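Local coordinates for SnoaL-like domain-containing protein (Kribbella flavida, PDB 4GB5) that is of unknown function but belongs to the SnoaL-like branch of the NTF2 superfamily, whose cone-shaped alpha+beta fold often encloses a ligand pocket or active site, at residues T55-L58 with S59-G62. Sequence-based numbering, arbitrary orientation.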
loop_
_atom_site.group_PDB
_atom_site.type_symbol
_atom_site.label_atom_id
_atom_site.label_comp_id
_atom_site.label_asym_id
_atom_site.label_seq_id
_atom_site.Cartn_x
_atom_site.Cartn_y
_atom_site.Cartn_z
ATOM N N THR A 55 11.859 22.777 -13.276
ATOM C CA THR A 55 12.342 21.713 -14.148
ATOM C C THR A 55 13.841 21.749 -13.979
ATOM O O THR A 55 14.450 22.797 -14.209
ATOM C CB THR A 55 11.945 21.920 -15.617
ATOM O OG1 THR A 55 10.513 21.928 -15.719
ATOM C CG2 THR A 55 12.485 20.836 -16.455
ATOM N N VAL A 56 14.416 20.626 -13.537
ATOM C CA VAL A 56 15.800 20.589 -13.098
ATOM C C VAL A 56 16.569 19.444 -13.748
ATOM O O VAL A 56 15.992 18.418 -14.084
ATOM C CB VAL A 56 15.930 20.459 -11.564
ATOM C CG1 VAL A 56 15.239 21.652 -10.880
ATOM C CG2 VAL A 56 15.387 19.126 -11.071
ATOM N N PRO A 57 17.884 19.620 -13.942
ATOM C CA PRO A 57 18.663 18.470 -14.365
ATOM C C PRO A 57 18.527 17.322 -13.397
ATOM O O PRO A 57 18.467 17.506 -12.174
ATOM C CB PRO A 57 20.098 18.987 -14.302
ATOM C CG PRO A 57 19.965 20.457 -14.543
ATOM C CD PRO A 57 18.730 20.806 -13.750
ATOM N N LEU A 58 18.548 16.120 -13.941
ATOM C CA LEU A 58 18.374 14.949 -13.096
ATOM C C LEU A 58 19.501 14.817 -12.067
ATOM O O LEU A 58 19.225 14.434 -10.931
ATOM C CB LEU A 58 18.214 13.695 -13.950
ATOM C CG LEU A 58 17.871 12.435 -13.189
ATOM C CD1 LEU A 58 16.572 12.629 -12.388
ATOM C CD2 LEU A 58 17.766 11.301 -14.189
ATOM N N SER A 59 20.746 15.188 -12.413
ATOM C CA SER A 59 21.822 15.030 -11.450
ATOM C C SER A 59 21.647 16.008 -10.271
ATOM O O SER A 59 22.017 15.700 -9.144
ATOM C CB SER A 59 23.175 15.172 -12.115
ATOM O OG SER A 59 23.340 16.476 -12.579
ATOM N N ASP A 60 21.084 17.186 -10.529
ATOM C CA ASP A 60 20.767 18.122 -9.453
ATOM C C ASP A 60 19.706 17.514 -8.527
ATOM O O ASP A 60 19.793 17.652 -7.296
ATOM C CB ASP A 60 20.229 19.452 -9.995
ATOM C CG ASP A 60 21.316 20.337 -10.605
ATOM O OD1 ASP A 60 22.514 20.057 -10.410
ATOM O OD2 ASP A 60 20.949 21.361 -11.243
ATOM N N TYR A 61 18.664 16.944 -9.122
ATOM C CA TYR A 61 17.579 16.348 -8.348
ATOM C C TYR A 61 18.160 15.239 -7.485
ATOM O O TYR A 61 17.874 15.148 -6.297
ATOM C CB TYR A 61 16.507 15.795 -9.310
ATOM C CG TYR A 61 15.443 14.952 -8.683
ATOM C CD1 TYR A 61 15.448 13.582 -8.855
ATOM C CD2 TYR A 61 14.442 15.532 -7.918
ATOM C CE1 TYR A 61 14.447 12.799 -8.271
ATOM C CE2 TYR A 61 13.453 14.771 -7.341
ATOM C CZ TYR A 61 13.460 13.429 -7.537
ATOM O OH TYR A 61 12.466 12.689 -6.938
ATOM N N GLY A 62 18.963 14.371 -8.068
ATOM C CA GLY A 62 19.569 13.294 -7.293
ATOM C C GLY A 62 20.423 13.796 -6.140
ATOM O O GLY A 62 20.340 13.250 -5.043
#
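Pro-57 and Tyr-61 are joined by the first i to i+4 hydrogen bond of helix 58-69, and the contact is the N-terminal turn of that helix, entered directly from strand 54-56, outermost in this chain's NTF2-like sheet, with Pro-57 at the N-cap position. Tyr-61 N lies 3.1 Å from Pro-57 O with an N-H...O angle of 163°. Gly-62 N lies 2.9 Å from Leu-58 O, also nearly straight, and the two bonds are consistent with regular alpha-helical geometry from the first turn. On the inward side Leu-58 and Tyr-61 are buried, and their contact is apolar. Leu-58 CD1 meets Tyr-61 CD1 at 3.8 Å, approaching the ring obliquely, while Val-56 CG2 touches Tyr-61 CB at 3.9 Å from the strand side. A chi1 of 170° carries the Tyr-61 ring on past the turn, where it touches Leu-41 and Ile-43 and packs edge-to-face with His-37. Asp-39 OD1 accepts a hydrogen bond from Leu-58 N, a first-turn amide with no carbonyl of a preceding turn to pair with. The outer side is the solvent side: Pro-57, Ser-59 and Asp-60 are exposed, and the proline ring meets a carboxylate there rather than a hydrocarbon side chain. With CG beside its own backbone N (chi1 -75°), the Asp-60 carboxylate reaches back obliquely across that ring, bringing OD2 to 3.6 Å from Pro-57 CG and 3.4 Å from Pro-57 CD.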